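PDB 1XMX: hypothetical protein VC1899 from Vibrio cholerae, which is of unknown function but carries a Card1-like endonuclease domain of the PDDEXK clan and so may bind nucleic acid. Local coordinates for residues A[140-144]-A[145-149]; A[167-170]-A[171-174]; A[178-181]-A[182-185]; A[209-212]-A[213-217]; A[245-249]-A[250-254]. One frame throughout, in Å; residues are numbered along the deposited sequence.

Contact 1. Residues A[140-144]-A[145-149]; sequences DRITI and ADYLT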
# COMPACT_ATOMS: atom_id res chain seq x y z
N ASP A 140 0.54 -14.56 -1.44
CA ASP A 140 0.77 -13.14 -1.28
C ASP A 140 2.11 -12.78 -1.88
O ASP A 140 3.12 -12.86 -1.21
CB ASP A 140 0.73 -12.81 0.23
CG ASP A 140 -0.65 -13.10 0.84
OD1 ASP A 140 -1.59 -12.85 0.09
OD2 ASP A 140 -0.79 -13.59 2.00
N ARG A 141 2.11 -12.38 -3.15
CA ARG A 141 3.33 -12.23 -3.95
C ARG A 141 3.50 -10.84 -4.57
O ARG A 141 4.61 -10.35 -4.73
CB ARG A 141 3.30 -13.23 -5.11
CG ARG A 141 3.27 -14.73 -4.69
CD ARG A 141 4.45 -15.09 -3.90
NE ARG A 141 4.39 -16.51 -3.58
CZ ARG A 141 5.28 -17.15 -2.84
NH1 ARG A 141 6.28 -16.48 -2.28
NH2 ARG A 141 5.15 -18.47 -2.64
N ILE A 142 2.40 -10.24 -5.00
CA ILE A 142 2.44 -8.90 -5.60
C ILE A 142 3.10 -7.87 -4.67
O ILE A 142 2.96 -7.92 -3.43
CB ILE A 142 1.01 -8.47 -6.07
CG1 ILE A 142 1.07 -7.43 -7.20
CG2 ILE A 142 0.09 -8.03 -4.90
CD1 ILE A 142 -0.22 -6.72 -7.34
N THR A 143 3.88 -6.95 -5.27
CA THR A 143 4.56 -5.93 -4.50
C THR A 143 3.84 -4.60 -4.58
O THR A 143 2.95 -4.43 -5.39
CB THR A 143 5.94 -5.70 -5.06
OG1 THR A 143 5.79 -5.24 -6.42
CG2 THR A 143 6.74 -6.97 -4.99
N ILE A 144 4.24 -3.65 -3.73
CA ILE A 144 3.80 -2.22 -3.81
C ILE A 144 4.06 -1.63 -5.20
O ILE A 144 3.22 -0.91 -5.75
CB ILE A 144 4.55 -1.34 -2.77
CG1 ILE A 144 4.24 -1.82 -1.35
CG2 ILE A 144 4.19 0.19 -2.96
CD1 ILE A 144 5.28 -1.49 -0.29
N ALA A 145 5.22 -1.93 -5.76
CA ALA A 145 5.63 -1.38 -7.04
C ALA A 145 4.68 -1.81 -8.11
O ALA A 145 4.27 -1.00 -8.96
CB ALA A 145 7.00 -1.84 -7.37
N ASP A 146 4.30 -3.10 -8.05
CA ASP A 146 3.37 -3.72 -9.00
C ASP A 146 2.02 -3.13 -8.85
O ASP A 146 1.31 -2.88 -9.86
CB ASP A 146 3.22 -5.17 -8.68
CG ASP A 146 4.35 -5.96 -9.19
OD1 ASP A 146 5.06 -5.42 -10.10
OD2 ASP A 146 4.52 -7.10 -8.68
N TYR A 147 1.65 -2.91 -7.58
CA TYR A 147 0.36 -2.31 -7.27
C TYR A 147 0.24 -0.93 -7.86
O TYR A 147 -0.77 -0.60 -8.46
CB TYR A 147 0.17 -2.19 -5.76
CG TYR A 147 -1.07 -2.91 -5.31
CD1 TYR A 147 -2.32 -2.36 -5.51
CD2 TYR A 147 -0.99 -4.17 -4.73
CE1 TYR A 147 -3.46 -3.04 -5.12
CE2 TYR A 147 -2.14 -4.87 -4.32
CZ TYR A 147 -3.36 -4.28 -4.51
OH TYR A 147 -4.50 -4.92 -4.13
N LEU A 148 1.28 -0.11 -7.71
CA LEU A 148 1.22 1.22 -8.27
C LEU A 148 1.12 1.19 -9.78
O LEU A 148 0.32 1.96 -10.36
CB LEU A 148 2.36 2.11 -7.79
CG LEU A 148 2.44 2.29 -6.27
CD1 LEU A 148 3.71 2.98 -5.84
CD2 LEU A 148 1.25 3.03 -5.72
N THR A 149 1.90 0.33 -10.43
CA THR A 149 1.86 0.24 -11.87
C THR A 149 0.43 -0.09 -12.32
O THR A 149 -0.15 0.56 -13.19
CB THR A 149 2.80 -0.85 -12.37
OG1 THR A 149 4.11 -0.49 -11.97
CG2 THR A 149 2.72 -1.02 -13.90
O HOH W 1 8.09 -5.43 -8.37
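Ile144, the first residue of helix 144-150, sends CG2 alongside Leu148, both side chains pointing the same way, with Ile144 CG2 to Leu148 CD1 at 4.0 Å. Its carbonyl oxygen accepts from Leu148 N, just as Thr143 O accepts from Tyr147 N, and these are the first two i to i+4 bonds of the helix. Ile142, two residues earlier, runs CG1 against Asp146 CB at 3.5 Å and crosses Tyr147 at about a right angle, with Ile142 CD1 3.7 Å from Tyr147 CD2. Val299 of strand 288-300 packs against Ile142, Ile144 and Tyr147, whose hydroxyl is hydrogen-bonded to Asn302 O.

Between the two isoleucines, Thr143 caps the helix. Its hydroxyl lies between its own backbone N and carbonyl carbon (chi1 61°), a torsion that turns OG1 to Asp146 N, from which it accepts a hydrogen bond at 3.1 Å. A water also lies 3.0 Å from Thr143 OG1. Asp146 answers in the other direction: its CG is turned back beside its own backbone N, and Asp146 OD2 takes a weak but nearly straight bond from Thr143 N at 3.5 Å (174°). The same oxygen forms a salt bridge with Arg53, so the carboxylate that completes the box is also held from outside. The reciprocal bonds of Thr143 and Asp146 make this a capping box at a helix N-terminus.

Contact 2. Residues A[167-170]-A[171-174]; sequences DQQL and YQLG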
# COMPACT_ATOMS: atom_id res chain seq x y z
N ASP A 167 20.31 1.96 13.32
CA ASP A 167 18.92 1.54 13.24
C ASP A 167 18.33 1.16 14.58
O ASP A 167 17.17 1.41 14.85
CB ASP A 167 18.77 0.31 12.33
CG ASP A 167 19.10 0.61 10.87
OD1 ASP A 167 19.14 1.81 10.47
OD2 ASP A 167 19.34 -0.37 10.11
N GLN A 168 19.09 0.46 15.38
CA GLN A 168 18.53 0.02 16.64
C GLN A 168 18.38 1.21 17.59
O GLN A 168 17.36 1.31 18.25
CB GLN A 168 19.37 -1.11 17.25
CG GLN A 168 19.55 -1.03 18.77
CD GLN A 168 20.47 -2.12 19.31
OE1 GLN A 168 21.71 -2.04 19.17
NE2 GLN A 168 19.88 -3.13 19.96
N GLN A 169 19.38 2.09 17.64
CA GLN A 169 19.31 3.35 18.38
C GLN A 169 18.11 4.18 17.91
O GLN A 169 17.36 4.70 18.74
CB GLN A 169 20.56 4.22 18.21
CG GLN A 169 21.86 3.77 18.95
CD GLN A 169 21.61 3.26 20.37
OE1 GLN A 169 21.67 2.03 20.63
NE2 GLN A 169 21.30 4.16 21.27
N LEU A 170 17.91 4.29 16.59
CA LEU A 170 16.78 5.11 16.09
C LEU A 170 15.47 4.45 16.43
O LEU A 170 14.49 5.13 16.78
CB LEU A 170 16.88 5.37 14.58
CG LEU A 170 18.05 6.25 14.17
CD1 LEU A 170 17.90 6.58 12.70
CD2 LEU A 170 18.12 7.52 15.01
N TYR A 171 15.46 3.12 16.38
CA TYR A 171 14.27 2.37 16.77
C TYR A 171 13.92 2.53 18.26
O TYR A 171 12.75 2.77 18.67
CB TYR A 171 14.45 0.88 16.42
CG TYR A 171 13.41 0.03 17.08
CD1 TYR A 171 12.13 -0.05 16.55
CD2 TYR A 171 13.71 -0.67 18.26
CE1 TYR A 171 11.14 -0.85 17.16
CE2 TYR A 171 12.73 -1.48 18.89
CZ TYR A 171 11.45 -1.54 18.34
OH TYR A 171 10.48 -2.32 18.95
N GLN A 172 14.92 2.38 19.11
CA GLN A 172 14.63 2.42 20.52
C GLN A 172 14.29 3.87 20.93
O GLN A 172 13.46 4.13 21.79
CB GLN A 172 15.81 1.83 21.29
CG GLN A 172 16.20 0.43 20.85
CD GLN A 172 17.30 -0.20 21.71
OE1 GLN A 172 18.13 0.50 22.27
NE2 GLN A 172 17.28 -1.54 21.82
N LEU A 173 14.93 4.85 20.29
CA LEU A 173 14.58 6.23 20.57
C LEU A 173 13.10 6.48 20.27
O LEU A 173 12.38 7.10 21.05
CB LEU A 173 15.46 7.17 19.74
CG LEU A 173 16.60 7.96 20.38
CD1 LEU A 173 17.12 8.93 19.36
CD2 LEU A 173 16.15 8.71 21.63
N GLY A 174 12.66 5.98 19.12
CA GLY A 174 11.27 6.12 18.70
C GLY A 174 10.29 5.49 19.67
O GLY A 174 9.27 6.08 19.96
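Gln172 lies alongside Gln168, one turn earlier on the helix, and the two side chains run side by side in the same direction. Gln172 CB is 3.5 Å from Gln168 O, and Gln172 CG comes closer still, 3.0 Å from the same oxygen, because chi1 of -55° sets CG beside the backbone N. From there the chain is extended. Gln172 CD lies 3.8 Å from Gln168 CG, OE1 stays near that same methylene, and Gln172 NE2 ends 3.6 Å from Gln168 NE2. The two amide planes stand 47° apart, so the groups are neither stacked nor coplanar.

The backbone beneath is regular alpha-helix, part of helix 164-179: Gln172 N donates to Gln168 O at 2.8 Å, and the bonds from Tyr171 N to Asp167 O, Leu173 N to Gln169 O and Gly174 N to Leu170 O repeat the i to i+4 pattern. Gln168 O therefore receives an N-H while the CB and CG of the donor residue crowd round it.

Elsewhere on the helix Tyr171 reaches Ser260 and Gln264 of helix 243-266, with Tyr171 CB 3.2 Å from Asp167 O. Leu170 and Leu173 are buried: Leu170 meets Glu244 and Ile230, while Leu173 packs on Phe248, Ala228 and Leu225.

Contact 3. Residues A[178-181]-A[182-185]; sequences ASNA and LELG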
# COMPACT_ATOMS: atom_id res chain seq x y z
N ALA A 178 7.41 7.45 21.50
CA ALA A 178 6.03 7.03 21.19
C ALA A 178 5.30 6.66 22.48
O ALA A 178 4.12 6.90 22.64
CB ALA A 178 6.04 5.83 20.23
N SER A 179 6.01 6.05 23.40
CA SER A 179 5.34 5.52 24.59
C SER A 179 5.17 6.55 25.71
O SER A 179 4.49 6.28 26.69
CB SER A 179 6.09 4.27 25.10
OG SER A 179 7.28 4.66 25.78
N ASN A 180 5.80 7.72 25.57
CA ASN A 180 5.62 8.83 26.48
C ASN A 180 5.20 10.02 25.64
O ASN A 180 5.69 11.12 25.85
CB ASN A 180 6.96 9.16 27.15
CG ASN A 180 7.42 8.05 28.05
OD1 ASN A 180 6.76 7.75 29.03
ND2 ASN A 180 8.51 7.39 27.70
N ALA A 181 4.35 9.80 24.65
CA ALA A 181 4.06 10.84 23.65
C ALA A 181 3.43 12.13 24.20
O ALA A 181 3.77 13.24 23.77
CB ALA A 181 3.20 10.28 22.51
N LEU A 182 2.47 11.99 25.11
CA LEU A 182 1.82 13.16 25.67
C LEU A 182 2.81 13.92 26.54
O LEU A 182 2.83 15.14 26.50
CB LEU A 182 0.55 12.81 26.44
CG LEU A 182 -0.66 12.31 25.64
CD1 LEU A 182 -1.84 12.35 26.54
CD2 LEU A 182 -0.87 13.20 24.41
N GLU A 183 3.65 13.20 27.29
CA GLU A 183 4.69 13.84 28.16
C GLU A 183 5.68 14.67 27.34
O GLU A 183 6.14 15.71 27.77
CB GLU A 183 5.47 12.76 28.93
CG GLU A 183 6.69 13.28 29.73
CD GLU A 183 7.66 12.16 30.19
OE1 GLU A 183 7.57 10.97 29.80
OE2 GLU A 183 8.55 12.50 30.99
N LEU A 184 5.98 14.21 26.13
CA LEU A 184 7.03 14.79 25.32
C LEU A 184 6.52 15.77 24.30
O LEU A 184 7.30 16.44 23.64
CB LEU A 184 7.82 13.66 24.63
CG LEU A 184 8.64 12.81 25.62
CD1 LEU A 184 9.50 11.71 24.91
CD2 LEU A 184 9.52 13.64 26.44
N GLY A 185 5.20 15.86 24.17
CA GLY A 185 4.53 16.73 23.21
C GLY A 185 5.28 18.01 22.87
O GLY A 185 5.97 18.07 21.87
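Asn180 lies beside the side chain of Glu183, the two pointing the same way, in the junction where helix 164-179 ends and helix 181-201 begins. Asn180 leaves the alpha-helical backbone here (psi 40°). Its amide and the Glu183 carboxylate stand almost perpendicular, their planes 87° apart. Glu183 is extended, with CG anti to the backbone N (chi1 173°), and Glu183 OE1 thereby comes to 3.3 Å from Asn180 CB. The polar end of Asn180 is tied to the preceding helix instead, where ND2 donates to Arg176 O.

The first turn after the corner is loosely bonded. Leu184 N has weak hydrogen bonds to both Asn180 O, at 3.1 Å, and Ala181 O, at 3.4 Å, so neither the i to i+4 nor the i to i+3 pattern is firmly made. Ala181 CB meets Phe344 and Leu368, and Leu182 meets Pro365 and Asp366. On helix 216-227, Leu220 touches Glu183 and Leu221 touches Leu184. The Leu184 side chain leans over the backbone of the corner residue, with Leu184 CG 3.4 Å from Asn180 O.

Contact 4. Residues A[209-212]-A[213-217]; sequences SDKQ and QGYRE. With FMT (formic acid), chain I.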
# COMPACT_ATOMS: atom_id res chain seq x y z
N SER A 209 18.39 29.33 22.20
CA SER A 209 18.26 30.56 22.99
C SER A 209 18.36 30.19 24.44
O SER A 209 18.28 29.01 24.77
CB SER A 209 16.89 31.19 22.75
OG SER A 209 15.86 30.27 23.08
N ASP A 210 18.49 31.16 25.34
CA ASP A 210 18.55 30.79 26.75
C ASP A 210 17.22 30.24 27.25
O ASP A 210 17.17 29.40 28.16
CB ASP A 210 19.00 31.95 27.62
CG ASP A 210 20.36 32.46 27.24
OD1 ASP A 210 21.34 31.68 27.34
OD2 ASP A 210 20.45 33.63 26.81
N LYS A 211 16.12 30.76 26.70
CA LYS A 211 14.84 30.22 27.02
C LYS A 211 14.77 28.71 26.63
O LYS A 211 14.45 27.86 27.47
CB LYS A 211 13.75 31.04 26.37
CG LYS A 211 12.36 30.70 26.88
CD LYS A 211 11.30 31.67 26.42
CE LYS A 211 11.68 33.14 26.63
NZ LYS A 211 10.56 34.11 26.27
N GLN A 212 15.10 28.38 25.37
CA GLN A 212 15.11 26.99 24.92
C GLN A 212 15.96 26.07 25.80
O GLN A 212 15.63 24.88 26.00
CB GLN A 212 15.54 26.87 23.45
CG GLN A 212 14.46 27.33 22.48
CD GLN A 212 15.01 27.60 21.09
OE1 GLN A 212 16.16 28.00 20.92
NE2 GLN A 212 14.20 27.37 20.10
N GLN A 213 17.08 26.61 26.29
CA GLN A 213 17.98 25.84 27.16
C GLN A 213 17.38 25.51 28.52
O GLN A 213 17.81 24.55 29.17
CB GLN A 213 19.31 26.60 27.37
CG GLN A 213 20.07 26.77 26.06
CD GLN A 213 21.38 27.51 26.23
OE1 GLN A 213 21.66 28.45 25.49
NE2 GLN A 213 22.17 27.11 27.21
N GLY A 214 16.37 26.27 28.95
CA GLY A 214 15.70 25.97 30.21
C GLY A 214 14.45 25.08 30.07
O GLY A 214 13.82 24.74 31.06
N TYR A 215 14.07 24.70 28.86
CA TYR A 215 12.86 23.89 28.68
C TYR A 215 13.13 22.46 29.18
O TYR A 215 14.02 21.77 28.68
CB TYR A 215 12.35 23.80 27.20
CG TYR A 215 11.83 25.09 26.58
CD1 TYR A 215 11.37 26.17 27.37
CD2 TYR A 215 11.78 25.24 25.20
CE1 TYR A 215 10.90 27.35 26.78
CE2 TYR A 215 11.30 26.42 24.61
CZ TYR A 215 10.87 27.46 25.39
OH TYR A 215 10.40 28.63 24.74
N ARG A 216 12.32 22.06 30.15
CA ARG A 216 12.30 20.72 30.74
C ARG A 216 12.22 19.55 29.72
O ARG A 216 13.14 18.75 29.63
CB ARG A 216 11.13 20.68 31.73
CG ARG A 216 11.01 19.45 32.59
CD ARG A 216 9.73 19.47 33.46
NE ARG A 216 8.52 19.90 32.74
CZ ARG A 216 7.64 19.07 32.16
NH1 ARG A 216 7.82 17.75 32.18
NH2 ARG A 216 6.56 19.57 31.53
N GLU A 217 11.13 19.41 28.98
CA GLU A 217 10.98 18.27 28.05
C GLU A 217 12.00 18.25 26.91
O GLU A 217 12.47 17.20 26.52
CB GLU A 217 9.57 18.19 27.47
CG GLU A 217 8.48 18.16 28.50
CD GLU A 217 7.14 18.37 27.83
OE1 GLU A 217 7.15 18.45 26.58
OE2 GLU A 217 6.09 18.42 28.53
C FMT I . 9.38 22.30 27.36
O1 FMT I . 10.03 21.80 26.40
O2 FMT I . 9.04 21.76 28.45
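Gln213 closes the turn that Ser209 opens: Gln213 N donates to Ser209 O at 3.1 Å, and Gln213 CG rests 3.1 Å from the same oxygen. The start of this short helix is a capping box, in which Gln212 N donates to Ser209 OG and Ser209 N donates to Gln212 OE1 at 2.9 Å, in the carbonyl plane and on a lone pair.

At Gly214 the helix tightens. Gly214 N is bonded to Lys211 O at 2.9 Å, approaching from above the carbonyl plane, and only weakly to Asp210 O. Tyr215 follows with a bond from Tyr215 N to Gln212 O at 3.3 Å, again from above the carbonyl plane. With CG beside the backbone N (chi1 -67°), its ring lies against the preceding turn. Gln212 CA makes a CH-pi contact over one face, 4.0 Å from the Tyr215 ring centroid, and Lys211 O lies over that face as well. Lys211 CG comes 3.6 Å from Tyr215 OH.

Arg216 and Glu217 begin the next helix, joined by a salt bridge, weak as a hydrogen bond, between Arg216 NH2 and Glu217 OE2. Glu217 N also donates to O2 of a formic acid molecule, probably from the crystallisation liquor, at 3.2 Å.

Asn219 ND2 bonds the carbonyls of Gln213 and Tyr215, tying the bend between helices 210-213 and 216-227, while Gln212 packs on Thr190, Tyr193 and Leu194 of helix 181-201 and Glu217 OE1 accepts from Gly187 N.

Contact 5. Residues A[245-249]-A[250-254]; sequences ARRFA and NGEWL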
# COMPACT_ATOMS: atom_id res chain seq x y z
N ALA A 245 20.00 11.92 11.15
CA ALA A 245 19.69 12.28 12.55
C ALA A 245 18.94 13.59 12.62
O ALA A 245 18.03 13.74 13.41
CB ALA A 245 20.96 12.35 13.40
N ARG A 246 19.31 14.56 11.82
CA ARG A 246 18.52 15.78 11.77
C ARG A 246 17.07 15.53 11.30
O ARG A 246 16.14 16.03 11.90
CB ARG A 246 19.17 16.84 10.89
CG ARG A 246 18.31 18.13 10.81
CD ARG A 246 18.32 18.91 9.50
NE ARG A 246 18.02 18.24 8.21
CZ ARG A 246 16.83 17.91 7.67
NH1 ARG A 246 15.61 18.06 8.28
NH2 ARG A 246 16.86 17.40 6.43
N ARG A 247 16.86 14.75 10.24
CA ARG A 247 15.51 14.44 9.75
C ARG A 247 14.68 13.69 10.79
O ARG A 247 13.46 13.86 10.87
CB ARG A 247 15.56 13.52 8.51
CG ARG A 247 15.65 14.27 7.19
CD ARG A 247 15.73 13.30 5.98
NE ARG A 247 17.09 13.28 5.44
CZ ARG A 247 17.82 12.18 5.25
NH1 ARG A 247 17.29 11.00 5.53
NH2 ARG A 247 19.06 12.26 4.76
N PHE A 248 15.37 12.86 11.56
CA PHE A 248 14.76 12.00 12.54
C PHE A 248 14.15 12.89 13.59
O PHE A 248 12.99 12.69 13.94
CB PHE A 248 15.82 11.11 13.17
CG PHE A 248 15.29 10.19 14.25
CD1 PHE A 248 14.70 8.97 13.94
CD2 PHE A 248 15.45 10.52 15.60
CE1 PHE A 248 14.23 8.11 14.95
CE2 PHE A 248 14.99 9.67 16.61
CZ PHE A 248 14.38 8.46 16.28
N ALA A 249 14.95 13.87 14.07
CA ALA A 249 14.50 14.85 15.11
C ALA A 249 13.52 15.84 14.53
O ALA A 249 12.74 16.47 15.25
CB ALA A 249 15.71 15.63 15.67
N ASN A 250 13.57 15.99 13.21
CA ASN A 250 12.59 16.84 12.59
C ASN A 250 11.15 16.26 12.61
O ASN A 250 10.16 17.02 12.52
CB ASN A 250 13.05 17.24 11.19
CG ASN A 250 12.64 18.64 10.85
OD1 ASN A 250 11.95 19.29 11.64
ND2 ASN A 250 13.06 19.13 9.68
N GLY A 251 11.03 14.96 12.81
CA GLY A 251 9.71 14.32 12.85
C GLY A 251 9.62 13.00 12.12
O GLY A 251 8.64 12.27 12.25
N GLU A 252 10.65 12.67 11.33
CA GLU A 252 10.69 11.37 10.64
C GLU A 252 10.88 10.21 11.59
O GLU A 252 10.82 9.07 11.15
CB GLU A 252 11.81 11.34 9.62
CG GLU A 252 11.76 12.49 8.64
CD GLU A 252 12.29 12.06 7.30
OE1 GLU A 252 12.72 10.87 7.22
OE2 GLU A 252 12.28 12.89 6.34
N TRP A 253 11.12 10.48 12.88
CA TRP A 253 11.20 9.41 13.88
C TRP A 253 9.96 8.48 13.91
O TRP A 253 10.06 7.28 14.18
CB TRP A 253 11.47 9.98 15.28
CG TRP A 253 10.35 10.73 15.87
CD1 TRP A 253 10.13 12.06 15.76
CD2 TRP A 253 9.25 10.21 16.66
NE1 TRP A 253 8.99 12.41 16.42
CE2 TRP A 253 8.42 11.30 16.98
CE3 TRP A 253 8.91 8.94 17.14
CZ2 TRP A 253 7.30 11.17 17.76
CZ3 TRP A 253 7.76 8.80 17.90
CH2 TRP A 253 6.97 9.90 18.21
N LEU A 254 8.77 9.05 13.68
CA LEU A 254 7.53 8.31 13.89
C LEU A 254 7.27 7.37 12.73
O LEU A 254 6.79 6.26 12.92
CB LEU A 254 6.37 9.29 14.04
CG LEU A 254 5.02 8.59 14.19
CD1 LEU A 254 4.91 7.67 15.44
CD2 LEU A 254 3.94 9.65 14.21
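Phe248 and Trp253 cross at about a right angle, with the indole edge directed at the phenyl face. The rings form a T-shaped (edge-to-face) pair, the Phe248 ring and the five-membered ring of Trp253 having centroids 5.9 Å apart and planes at 65°. Trp253 CB stands over the same phenyl ring, 3.4 Å from its centroid in a CH-pi contact. The indole takes this position because its CG lies between the backbone N and the carbonyl carbon (chi1 70°), which also brings Trp253 CD1 to 3.4 Å from Phe248 O, at the indole edge. That oxygen is doubly engaged: Trp253 N donates on a lone pair, in the carbonyl plane, at 3.1 Å, and Gly251 N comes from above the plane.

Glu252 and Arg247 cross obliquely, and their charged ends do not meet. It is the aliphatic part of the arginine that touches, Arg247 CD to Glu252 OE2 at 3.5 Å. Arg246 lies alongside Asn250, pointing the same way, its guanidinium nearly perpendicular to the amide.

Trp177 and Phe344 also meet the Trp253 indole edge-to-face, while Leu170 and Leu173 of helix 164-179 pack on Phe248. Glu252 N bonds to Arg247 O at 3.1 Å, an i to i+5 step matched by Trp253 N to Phe248 O. The backbone angles of Gly251 by themselves call for glycine, and the short axes of 245-249 and 250-254 lie at 75°. A wider pi-type turn at 250-252, with its i to i+5 bonds, kinks helix 243-266 within the Card1-like endonuclease domain.

Overall arrangement
The five contacts follow one another along the chain without nesting. Contact 1 stands apart, at the start of helix 144-150 between helices 15-22 and 40-52 and strand 288-300, with its centre 28 to 47 Å from the centres of the others. Contacts 2 to 5 lie on one side of the chain's centre. Contacts 2 and 3 lie on helix 164-179 and its end, 15 Å apart between centres. Helix 243-266 packs across both: contact 2 meets contact 5 through Leu170 and Leu173 on Phe248, and Ala178 of contact 3 touches Trp253. Contact 4, the most peripheral, reaches contact 3 through Glu217. Contacts 2 to 5 thus belong to one helical region, while contact 1 begins a separate helix.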